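PDB 6D1P: glycosyl hydrolases family 2, sugar binding domain protein, which probably hydrolyses beta-glucuronides at the O-glycosidic bond, as a beta-glucuronidase of glycoside hydrolase family 2 from a human gut bacterium. Local coordinates for residues E385-C390 / T408-Q413; Q402-L407 / H451-R456; Y552-F557 / L644-C649; W559-Q564 / Y610-S615. All blocks are in the same frame, centred on the assembly; numbering follows the deposited sequence.

Contact 1: E385-C390 / T408-Q413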
# COMPACT_ATOMS: atom_id res chain seq x y z
N GLU A 385 7.55 -18.72 27.73
CA GLU A 385 6.71 -17.78 27.00
C GLU A 385 6.81 -16.43 27.69
O GLU A 385 6.74 -16.35 28.92
CB GLU A 385 5.26 -18.27 26.95
CG GLU A 385 4.46 -17.77 25.75
CD GLU A 385 2.99 -18.21 25.80
OE1 GLU A 385 2.34 -18.22 24.72
OE2 GLU A 385 2.48 -18.52 26.91
N GLU A 386 7.01 -15.36 26.90
CA GLU A 386 7.25 -14.02 27.42
C GLU A 386 6.28 -13.01 26.81
O GLU A 386 5.69 -13.26 25.76
CB GLU A 386 8.68 -13.54 27.14
CG GLU A 386 9.00 -13.27 25.67
CD GLU A 386 10.49 -13.23 25.39
OE1 GLU A 386 11.25 -14.01 26.03
OE2 GLU A 386 10.91 -12.43 24.51
N ILE A 387 6.16 -11.86 27.48
CA ILE A 387 5.40 -10.73 26.94
C ILE A 387 6.25 -9.93 25.96
O ILE A 387 7.49 -9.94 26.05
CB ILE A 387 4.88 -9.80 28.05
CG1 ILE A 387 6.02 -9.37 28.99
CG2 ILE A 387 3.71 -10.44 28.76
CD1 ILE A 387 5.69 -8.07 29.75
N PRO A 388 5.63 -9.19 25.02
CA PRO A 388 6.42 -8.52 23.99
C PRO A 388 6.99 -7.17 24.42
O PRO A 388 7.02 -6.22 23.62
CB PRO A 388 5.43 -8.38 22.82
CG PRO A 388 4.09 -8.48 23.41
CD PRO A 388 4.18 -9.10 24.77
N TRP A 389 7.45 -7.06 25.67
CA TRP A 389 8.29 -5.92 26.07
C TRP A 389 9.68 -6.18 25.50
O TRP A 389 10.58 -6.72 26.14
CB TRP A 389 8.31 -5.75 27.59
CG TRP A 389 8.93 -4.45 27.99
CD1 TRP A 389 9.10 -3.36 27.20
CD2 TRP A 389 9.47 -4.11 29.27
NE1 TRP A 389 9.71 -2.36 27.90
CE2 TRP A 389 9.94 -2.79 29.18
CE3 TRP A 389 9.59 -4.79 30.49
CZ2 TRP A 389 10.53 -2.12 30.26
CZ3 TRP A 389 10.17 -4.13 31.56
CH2 TRP A 389 10.64 -2.81 31.44
N CYS A 390 9.84 -5.78 24.24
CA CYS A 390 10.97 -6.21 23.42
C CYS A 390 11.58 -4.98 22.75
O CYS A 390 11.04 -4.50 21.75
CB CYS A 390 10.51 -7.25 22.41
SG CYS A 390 11.75 -7.89 21.28
N THR A 408 -0.65 -10.36 32.54
CA THR A 408 -1.80 -10.94 33.22
C THR A 408 -2.54 -11.92 32.32
O THR A 408 -2.86 -13.04 32.73
CB THR A 408 -2.73 -9.81 33.68
OG1 THR A 408 -2.02 -8.98 34.62
CG2 THR A 408 -3.98 -10.36 34.33
N ASN A 409 -2.80 -11.51 31.07
CA ASN A 409 -3.53 -12.38 30.14
C ASN A 409 -2.73 -13.63 29.81
O ASN A 409 -3.28 -14.73 29.78
CB ASN A 409 -3.88 -11.61 28.86
CG ASN A 409 -5.02 -10.63 29.05
OD1 ASN A 409 -5.79 -10.73 29.99
ND2 ASN A 409 -5.14 -9.68 28.12
N MET A 410 -1.43 -13.48 29.57
CA MET A 410 -0.61 -14.63 29.21
C MET A 410 -0.62 -15.68 30.32
O MET A 410 -0.79 -16.87 30.06
CB MET A 410 0.81 -14.18 28.92
CG MET A 410 1.65 -15.25 28.27
SD MET A 410 3.35 -14.73 28.13
CE MET A 410 3.74 -14.45 29.85
N ILE A 411 -0.42 -15.24 31.56
CA ILE A 411 -0.38 -16.16 32.69
C ILE A 411 -1.75 -16.77 32.93
O ILE A 411 -1.89 -17.99 33.06
CB ILE A 411 0.14 -15.43 33.94
CG1 ILE A 411 1.64 -15.16 33.80
CG2 ILE A 411 -0.18 -16.23 35.19
CD1 ILE A 411 2.15 -14.17 34.80
N GLU A 412 -2.79 -15.94 32.98
CA GLU A 412 -4.12 -16.48 33.25
C GLU A 412 -4.59 -17.43 32.16
O GLU A 412 -5.26 -18.43 32.46
CB GLU A 412 -5.12 -15.35 33.45
CG GLU A 412 -5.09 -14.80 34.88
CD GLU A 412 -6.02 -13.62 35.08
OE1 GLU A 412 -6.61 -13.15 34.08
OE2 GLU A 412 -6.13 -13.16 36.24
N GLN A 413 -4.22 -17.17 30.90
CA GLN A 413 -4.71 -17.95 29.78
C GLN A 413 -3.91 -19.23 29.54
O GLN A 413 -4.44 -20.16 28.94
CB GLN A 413 -4.73 -17.09 28.51
CG GLN A 413 -5.91 -16.11 28.47
CD GLN A 413 -5.74 -14.96 27.47
OE1 GLN A 413 -5.02 -15.07 26.48
NE2 GLN A 413 -6.41 -13.85 27.74
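The beta-alpha-beta unit of the TIM barrel made by strand 382-386, helix 397-414 and strand 420-432 is packed here through Met410, which reaches from the helix to Glu385, Glu386 and Ile387. Its CG lies anti to the backbone N (chi1 -168°), and the chain bends at chi3, which lays the thioether against the strand's backbone. Met410 SD rests 3.6 Å from Glu386 O, and Met410 CE is 3.7 Å from Glu385 O. The same methyl meets the Ile387 side chain at about a right angle, with Met410 CE 4.2 Å from Ile387 CG2. Glu385 comes the other way: its extended chain slides past the methionine in the opposite direction, and Glu385 OE2 ends 3.6 Å from Met410 CG. That carboxylate is held by the ring of His414 through OE2 and by the backbone N of Gln368 through OE1. Glu386 points away from the helix; its OE1 makes a salt bridge with Arg362 and its OE2 a hydrogen bond with His365 ND1. Were Met410 cut back to an alanine, a gap would probably open beside the backbone of Glu385 and Glu386, and the aliphatic part of Glu385 would lose one of its packing partners. No hydrogen bond crosses between the two segments, so strand end and helix are joined here by van der Waals contact, while the acidic groups find their polar partners in neighbouring residues.

Contact 2: Q402-L407 / H451-R456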
# COMPACT_ATOMS: atom_id res chain seq x y z
N GLN A 402 -0.33 -1.81 29.04
CA GLN A 402 -0.41 -2.90 28.09
C GLN A 402 0.48 -4.05 28.52
O GLN A 402 0.09 -5.22 28.43
CB GLN A 402 -0.05 -2.42 26.67
CG GLN A 402 0.01 -3.60 25.67
CD GLN A 402 0.51 -3.23 24.28
OE1 GLN A 402 0.94 -2.09 24.04
NE2 GLN A 402 0.45 -4.18 23.36
N ALA A 403 1.67 -3.75 29.04
CA ALA A 403 2.55 -4.80 29.53
C ALA A 403 1.94 -5.52 30.74
O ALA A 403 1.95 -6.76 30.80
CB ALA A 403 3.92 -4.22 29.87
N ARG A 404 1.39 -4.76 31.69
CA ARG A 404 0.72 -5.40 32.82
C ARG A 404 -0.46 -6.24 32.34
O ARG A 404 -0.67 -7.36 32.83
CB ARG A 404 0.23 -4.37 33.83
CG ARG A 404 1.30 -3.47 34.40
CD ARG A 404 0.64 -2.32 35.16
NE ARG A 404 1.61 -1.44 35.81
CZ ARG A 404 1.70 -0.13 35.58
NH1 ARG A 404 0.87 0.48 34.72
NH2 ARG A 404 2.62 0.58 36.23
N ARG A 405 -1.22 -5.72 31.38
CA ARG A 405 -2.37 -6.46 30.88
C ARG A 405 -1.94 -7.72 30.14
O ARG A 405 -2.56 -8.78 30.32
CB ARG A 405 -3.20 -5.57 29.96
CG ARG A 405 -4.50 -6.20 29.49
CD ARG A 405 -5.35 -5.16 28.74
NE ARG A 405 -4.73 -4.72 27.50
CZ ARG A 405 -4.21 -3.51 27.30
NH1 ARG A 405 -4.25 -2.62 28.28
NH2 ARG A 405 -3.67 -3.19 26.12
N MET A 406 -0.91 -7.64 29.30
CA MET A 406 -0.54 -8.82 28.54
C MET A 406 0.12 -9.87 29.43
O MET A 406 -0.11 -11.07 29.26
CB MET A 406 0.33 -8.43 27.34
CG MET A 406 -0.44 -7.61 26.31
SD MET A 406 0.44 -7.27 24.77
CE MET A 406 0.25 -8.81 23.87
N LEU A 407 0.93 -9.44 30.40
CA LEU A 407 1.47 -10.40 31.36
C LEU A 407 0.35 -11.12 32.08
O LEU A 407 0.35 -12.36 32.17
CB LEU A 407 2.39 -9.70 32.36
CG LEU A 407 2.99 -10.65 33.39
CD1 LEU A 407 3.78 -11.75 32.72
CD2 LEU A 407 3.87 -9.87 34.34
N HIS A 451 7.95 -8.43 37.68
CA HIS A 451 8.34 -9.67 38.36
C HIS A 451 7.42 -9.97 39.54
O HIS A 451 6.97 -11.12 39.71
CB HIS A 451 9.79 -9.59 38.83
CG HIS A 451 10.17 -10.69 39.77
ND1 HIS A 451 10.59 -11.93 39.34
CD2 HIS A 451 10.18 -10.74 41.12
CE1 HIS A 451 10.85 -12.69 40.38
NE2 HIS A 451 10.61 -11.99 41.48
N ASP A 452 7.10 -8.95 40.34
CA ASP A 452 6.21 -9.16 41.49
C ASP A 452 4.81 -9.53 41.03
O ASP A 452 4.13 -10.33 41.68
CB ASP A 452 6.17 -7.91 42.36
CG ASP A 452 7.48 -7.64 43.03
OD1 ASP A 452 8.21 -8.60 43.29
OD2 ASP A 452 7.79 -6.46 43.31
N LEU A 453 4.35 -8.93 39.93
CA LEU A 453 3.02 -9.23 39.41
C LEU A 453 2.93 -10.69 38.99
O LEU A 453 1.95 -11.37 39.30
CB LEU A 453 2.68 -8.29 38.25
CG LEU A 453 1.34 -8.46 37.52
CD1 LEU A 453 0.22 -8.45 38.53
CD2 LEU A 453 1.09 -7.35 36.46
N ALA A 454 3.95 -11.19 38.28
CA ALA A 454 3.96 -12.58 37.86
C ALA A 454 4.00 -13.52 39.07
O ALA A 454 3.21 -14.46 39.17
CB ALA A 454 5.15 -12.84 36.94
N HIS A 455 4.92 -13.27 40.01
CA HIS A 455 4.97 -14.16 41.16
C HIS A 455 3.70 -14.07 41.99
O HIS A 455 3.31 -15.06 42.61
CB HIS A 455 6.22 -13.87 42.01
CG HIS A 455 7.34 -14.79 41.70
ND1 HIS A 455 7.75 -15.78 42.57
CD2 HIS A 455 8.08 -14.95 40.58
CE1 HIS A 455 8.72 -16.48 42.01
NE2 HIS A 455 8.94 -16.00 40.80
N ARG A 456 3.02 -12.93 41.98
CA ARG A 456 1.76 -12.86 42.70
C ARG A 456 0.68 -13.63 41.97
O ARG A 456 -0.15 -14.31 42.60
CB ARG A 456 1.35 -11.41 42.91
CG ARG A 456 0.14 -11.21 43.80
CD ARG A 456 -0.32 -9.76 43.70
NE ARG A 456 -1.27 -9.56 42.60
CZ ARG A 456 -1.29 -8.48 41.80
NH1 ARG A 456 -0.40 -7.51 41.95
NH2 ARG A 456 -2.20 -8.40 40.84
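Helices 402-407 and 451-456 run nearly side by side in the same direction, their axes 10.6 Å apart at a crossing angle of -23°, with Leu407 and Arg404 facing Ala454 and Leu453. This is the packing of successive outer helices in a TIM barrel: helix 397-414 follows strand 382-386, helix 440-457 follows strand 420-432, and those two strands are parallel neighbours in the barrel wall. The interface is thin and apolar. Leu407 sends its CD2 methyl across to the other helix, where it lies 4.1 Å from Ala454 CB and 4.3 Å from Leu453 CD2. Leu453 answers from the other helix with its own CD2 branch. Both leucines carry CG anti to the backbone N (chi1 180° in Leu407, 178° in Leu453), which brings their branches out into the space between the axes. The small Ala454 side chain lets the Leu407 methyl sit close to the opposing backbone.

Of the Arg404 side chain, CB makes the touch, 4.1 Å from Leu453 CD2, while the extended chain carries the guanidinium along to Glu449, with which NE forms a salt bridge. Asn401 OD1 takes a hydrogen bond from NH1 of the same group. Leu407 also packs on Leu450 of helix 440-457 and on Leu425 of strand 420-432, so it links the helix pair to the strand layer. The methyl Leu453 CD2 also lies 4.0 Å from Arg404 O, the carbonyl oxygen that is hydrogen-bonded to Thr408 OG1.

Contact 3: Y552-F557 / L644-C649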
# COMPACT_ATOMS: atom_id res chain seq x y z
N TYR A 552 29.76 -23.43 7.44
CA TYR A 552 30.21 -22.82 8.68
C TYR A 552 29.25 -23.15 9.81
O TYR A 552 29.67 -23.62 10.88
CB TYR A 552 30.36 -21.31 8.51
CG TYR A 552 30.70 -20.69 9.84
CD1 TYR A 552 31.98 -20.84 10.39
CD2 TYR A 552 29.73 -20.02 10.57
CE1 TYR A 552 32.28 -20.28 11.64
CE2 TYR A 552 30.03 -19.48 11.82
CZ TYR A 552 31.31 -19.60 12.35
OH TYR A 552 31.58 -19.06 13.58
N ILE A 553 27.95 -22.95 9.60
CA ILE A 553 27.05 -23.05 10.73
C ILE A 553 26.95 -24.48 11.24
O ILE A 553 26.68 -24.72 12.42
CB ILE A 553 25.66 -22.48 10.40
CG1 ILE A 553 25.02 -21.92 11.67
CG2 ILE A 553 24.76 -23.53 9.76
CD1 ILE A 553 25.71 -20.69 12.22
N ILE A 554 27.17 -25.46 10.36
CA ILE A 554 27.10 -26.86 10.77
C ILE A 554 28.19 -27.16 11.80
O ILE A 554 27.94 -27.78 12.84
CB ILE A 554 27.20 -27.76 9.53
CG1 ILE A 554 25.80 -27.91 8.91
CG2 ILE A 554 27.85 -29.10 9.84
CD1 ILE A 554 25.82 -28.27 7.46
N ARG A 555 29.40 -26.68 11.53
CA ARG A 555 30.49 -26.79 12.48
C ARG A 555 30.19 -26.05 13.77
O ARG A 555 30.53 -26.52 14.87
CB ARG A 555 31.77 -26.26 11.84
CG ARG A 555 32.32 -27.16 10.75
CD ARG A 555 33.41 -26.46 9.98
NE ARG A 555 34.18 -27.38 9.15
CZ ARG A 555 33.73 -27.94 8.03
NH1 ARG A 555 32.49 -27.69 7.60
NH2 ARG A 555 34.51 -28.76 7.34
N LEU A 556 29.55 -24.87 13.68
CA LEU A 556 29.25 -24.10 14.88
C LEU A 556 28.23 -24.82 15.74
O LEU A 556 28.39 -24.89 16.97
CB LEU A 556 28.74 -22.69 14.52
CG LEU A 556 28.41 -21.69 15.65
CD1 LEU A 556 28.48 -20.25 15.12
CD2 LEU A 556 27.03 -21.92 16.29
N PHE A 557 27.18 -25.37 15.12
CA PHE A 557 26.20 -26.14 15.88
C PHE A 557 26.85 -27.39 16.47
O PHE A 557 26.63 -27.72 17.64
CB PHE A 557 25.03 -26.56 14.98
CG PHE A 557 24.14 -25.42 14.53
CD1 PHE A 557 23.72 -24.45 15.42
CD2 PHE A 557 23.69 -25.37 13.21
CE1 PHE A 557 22.87 -23.41 15.00
CE2 PHE A 557 22.85 -24.36 12.78
CZ PHE A 557 22.44 -23.37 13.67
N LEU A 644 31.53 -35.35 5.85
CA LEU A 644 31.02 -35.46 7.21
C LEU A 644 29.67 -36.15 7.19
O LEU A 644 28.87 -35.97 6.27
CB LEU A 644 30.88 -34.09 7.88
CG LEU A 644 32.04 -33.10 7.72
CD1 LEU A 644 31.64 -31.66 8.15
CD2 LEU A 644 33.28 -33.58 8.46
N VAL A 645 29.39 -36.93 8.23
CA VAL A 645 28.11 -37.61 8.33
C VAL A 645 27.52 -37.30 9.69
O VAL A 645 28.23 -37.34 10.71
CB VAL A 645 28.24 -39.12 8.12
CG1 VAL A 645 26.90 -39.78 8.32
CG2 VAL A 645 28.76 -39.42 6.72
N TYR A 646 26.24 -37.00 9.73
CA TYR A 646 25.58 -36.70 10.99
C TYR A 646 24.60 -37.83 11.27
O TYR A 646 23.54 -37.94 10.64
CB TYR A 646 24.94 -35.30 10.96
CG TYR A 646 26.06 -34.27 11.09
CD1 TYR A 646 26.50 -33.85 12.35
CD2 TYR A 646 26.74 -33.81 9.96
CE1 TYR A 646 27.56 -32.95 12.48
CE2 TYR A 646 27.80 -32.92 10.08
CZ TYR A 646 28.21 -32.51 11.35
OH TYR A 646 29.26 -31.64 11.46
N SER A 647 24.98 -38.70 12.21
CA SER A 647 24.17 -39.83 12.60
C SER A 647 24.26 -40.01 14.11
O SER A 647 25.28 -39.68 14.72
CB SER A 647 24.65 -41.10 11.87
OG SER A 647 24.10 -42.27 12.45
N ASN A 648 23.17 -40.50 14.70
CA ASN A 648 23.17 -41.01 16.06
C ASN A 648 23.35 -42.53 16.11
O ASN A 648 23.11 -43.14 17.17
CB ASN A 648 21.88 -40.63 16.78
CG ASN A 648 20.64 -41.01 15.99
OD1 ASN A 648 20.74 -41.55 14.88
ND2 ASN A 648 19.48 -40.74 16.56
N CYS A 649 23.72 -43.16 14.99
CA CYS A 649 24.01 -44.59 15.00
C CYS A 649 25.40 -44.84 15.59
O CYS A 649 26.33 -44.07 15.31
CB CYS A 649 23.93 -45.17 13.58
SG CYS A 649 22.25 -45.40 12.89
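A methyl pressed against a phenol is the odd feature here: Ile554 CG2 lies 3.3 Å from Tyr646 OH and 3.7 Å from Tyr646 CZ. It approaches the ring obliquely, at the hydroxyl end. Ile554 swings its longer CG1 branch opposite the carbonyl carbon (chi1 -85°), and it is the short CG2 branch that meets the tyrosine. Despite its apolar neighbour, the buried hydroxyl does not lack a polar mate, for it is hydrogen-bonded to Asp558 OD1, one turn further along the same helix. Tyr646 therefore holds on to the helix twice, once by packing and once by a hydrogen bond.

The second touch pairs Arg555 with Leu644. The two side chains cross at about a right angle, and Leu644 CD1 lies over one face of the guanidinium, 4.1 Å from Arg555 NH1. Placed over the face, the leucine methyl leaves the N-H groups to others: NH2 forms a salt bridge with Glu642 and NH1 a hydrogen bond with Ser551 O. Those two bonds should fix the rotation of the guanidinium and keep its face turned to the methyl.

The contact joins a helix of the TIM barrel, 550-564, to strand 641-647 of the beta domain that follows the barrel. That strand is the middle one of an antiparallel sheet, between 623-625 and 677-680, and helix 609-617 packs against both partners, with Val612 touching both Ile554 and Tyr646 and Ser615 touching Tyr646.

Contact 4: W559-Q564 / Y610-S615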
# COMPACT_ATOMS: atom_id res chain seq x y z
N TRP A 559 30.05 -28.04 17.28
CA TRP A 559 30.86 -27.67 18.44
C TRP A 559 30.01 -27.41 19.68
O TRP A 559 30.20 -28.06 20.72
CB TRP A 559 31.70 -26.43 18.12
CG TRP A 559 32.68 -26.22 19.19
CD1 TRP A 559 32.48 -25.57 20.38
CD2 TRP A 559 34.02 -26.73 19.23
NE1 TRP A 559 33.62 -25.61 21.14
CE2 TRP A 559 34.59 -26.32 20.47
CE3 TRP A 559 34.81 -27.49 18.34
CZ2 TRP A 559 35.91 -26.64 20.84
CZ3 TRP A 559 36.13 -27.80 18.71
CH2 TRP A 559 36.66 -27.38 19.95
N HIS A 560 29.07 -26.46 19.59
CA HIS A 560 28.22 -26.16 20.75
C HIS A 560 27.63 -27.42 21.34
O HIS A 560 27.65 -27.62 22.56
CB HIS A 560 27.10 -25.20 20.36
CG HIS A 560 27.50 -23.75 20.32
ND1 HIS A 560 28.21 -23.20 19.28
CD2 HIS A 560 27.25 -22.74 21.18
CE1 HIS A 560 28.40 -21.92 19.51
NE2 HIS A 560 27.83 -21.61 20.66
N LEU A 561 27.08 -28.29 20.48
CA LEU A 561 26.37 -29.48 20.97
C LEU A 561 27.33 -30.45 21.66
O LEU A 561 26.97 -31.07 22.67
CB LEU A 561 25.64 -30.16 19.82
CG LEU A 561 24.42 -29.41 19.28
CD1 LEU A 561 23.88 -30.05 18.02
CD2 LEU A 561 23.33 -29.35 20.34
N LYS A 562 28.53 -30.61 21.12
CA LYS A 562 29.44 -31.54 21.78
C LYS A 562 30.00 -30.94 23.06
O LYS A 562 30.29 -31.69 24.00
CB LYS A 562 30.55 -31.99 20.82
CG LYS A 562 31.56 -30.96 20.43
CD LYS A 562 32.87 -31.12 21.19
CE LYS A 562 33.94 -30.23 20.57
NZ LYS A 562 35.23 -30.28 21.32
N GLU A 563 30.08 -29.61 23.15
CA GLU A 563 30.49 -29.00 24.41
C GLU A 563 29.44 -29.19 25.49
O GLU A 563 29.79 -29.44 26.66
CB GLU A 563 30.80 -27.52 24.21
CG GLU A 563 31.98 -27.27 23.28
CD GLU A 563 33.30 -27.83 23.81
OE1 GLU A 563 34.16 -27.04 24.24
OE2 GLU A 563 33.47 -29.07 23.79
N GLN A 564 28.16 -29.14 25.13
CA GLN A 564 27.13 -29.24 26.15
C GLN A 564 27.16 -30.57 26.88
O GLN A 564 26.63 -30.66 27.99
CB GLN A 564 25.76 -28.98 25.53
CG GLN A 564 25.68 -27.54 25.02
CD GLN A 564 24.30 -27.07 24.63
OE1 GLN A 564 23.31 -27.79 24.75
NE2 GLN A 564 24.23 -25.84 24.17
N TYR A 610 19.63 -29.04 10.28
CA TYR A 610 18.58 -29.72 11.04
C TYR A 610 19.03 -31.11 11.49
O TYR A 610 18.62 -31.58 12.56
CB TYR A 610 17.30 -29.80 10.19
CG TYR A 610 16.16 -30.61 10.81
CD1 TYR A 610 16.05 -31.99 10.58
CD2 TYR A 610 15.17 -30.00 11.59
CE1 TYR A 610 14.99 -32.74 11.14
CE2 TYR A 610 14.12 -30.75 12.15
CZ TYR A 610 14.04 -32.12 11.92
OH TYR A 610 13.00 -32.85 12.47
N TYR A 611 19.88 -31.78 10.69
CA TYR A 611 20.34 -33.13 10.99
C TYR A 611 21.50 -33.14 11.97
O TYR A 611 21.70 -34.12 12.69
CB TYR A 611 20.74 -33.84 9.69
CG TYR A 611 19.57 -33.82 8.72
CD1 TYR A 611 18.49 -34.67 8.91
CD2 TYR A 611 19.52 -32.91 7.66
CE1 TYR A 611 17.41 -34.65 8.07
CE2 TYR A 611 18.40 -32.88 6.80
CZ TYR A 611 17.36 -33.75 7.03
OH TYR A 611 16.24 -33.78 6.25
N VAL A 612 22.29 -32.06 12.00
CA VAL A 612 23.29 -31.93 13.04
C VAL A 612 22.63 -32.00 14.41
O VAL A 612 23.01 -32.80 15.26
CB VAL A 612 24.10 -30.64 12.87
CG1 VAL A 612 25.06 -30.49 14.02
CG2 VAL A 612 24.84 -30.68 11.53
N PHE A 613 21.58 -31.19 14.60
CA PHE A 613 20.83 -31.25 15.86
C PHE A 613 20.20 -32.62 16.06
O PHE A 613 20.22 -33.17 17.17
CB PHE A 613 19.75 -30.16 15.93
CG PHE A 613 20.28 -28.80 16.31
CD1 PHE A 613 20.54 -28.49 17.64
CD2 PHE A 613 20.53 -27.84 15.35
CE1 PHE A 613 21.05 -27.27 18.00
CE2 PHE A 613 21.04 -26.59 15.71
CZ PHE A 613 21.30 -26.31 17.04
N GLN A 614 19.60 -33.17 15.00
CA GLN A 614 18.88 -34.43 15.16
C GLN A 614 19.84 -35.54 15.57
O GLN A 614 19.52 -36.34 16.46
CB GLN A 614 18.16 -34.79 13.86
CG GLN A 614 17.15 -35.94 13.99
CD GLN A 614 16.35 -36.16 12.71
OE1 GLN A 614 16.93 -36.33 11.62
NE2 GLN A 614 15.02 -36.13 12.82
N SER A 615 21.03 -35.56 14.97
CA SER A 615 21.99 -36.60 15.28
C SER A 615 22.45 -36.55 16.73
O SER A 615 22.87 -37.58 17.27
CB SER A 615 23.20 -36.49 14.35
OG SER A 615 23.94 -35.33 14.64
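Apolar packing carries this contact, and nearly all of it passes through Leu561, whose two methyls both meet the CD1-CE1 side of the Phe613 ring. Leu561 CG lies opposite the carbonyl carbon (chi1 -71°), which brings these methyls to the phenylalanine. Leu561 CD1 is 3.7 Å from Phe613 CD1, and Leu561 CD2 is 3.9 Å from Phe613 CE1. The side chains cross at about a right angle, and the CD1 methyl comes to the ring obliquely. That methyl also touches the helix backbone, 3.9 Å from Phe613 CA, and lies 4.2 Å from Val612 CG1. Shortened to an alanine, Leu561 would lose both methyls, and the Phe613 ring would probably be less well packed and freer to turn. Within 559-564, Lys562 CE packs over one face of the Trp559 ring, offset toward the rim.

Hydrogen bonds between the two segments are absent. Ser615 OG donates to Val612 O at 2.8 Å, from a position tilted 29° from the carbonyl plane, so the buried hydroxyl is satisfied by its own helix. Lys562 NZ makes a salt bridge with Glu563 OE2, its hydrogen bond weak.

Ring stacking extends the cluster: Phe613 stacks on Phe575, and it packs on Met356 of helix 343-356. Helix 609-617 thus lies between helices 343-356 and 550-564 of the barrel, and Tyr616 and Trp617 from its last turn continue the cover of Leu561. Tyr611 stacks on His624 of strand 623-625.

Overall arrangement
From the N terminus, contact 1 opens at 385-390 and closes at 408-413, but contact 2 has already opened at 402-407 and closes only at 451-456, so the two cross. They share helix 397-414 and touch, Ile387 packing on Leu407 and Ile411 on Ala454, which ties strand and outer helices of one barrel region together. The chain then starts contact 3 at 552-557; contact 4 opens at 559-564 and closes at 610-615 before contact 3 closes at 644-649, so it lies wholly within that longer loop. This second pair shares helix 550-564; contact 4 stays within the barrel, while contact 3 joins it to the following beta domain. Contacts 1 and 3 lie about 36 Å apart between centres.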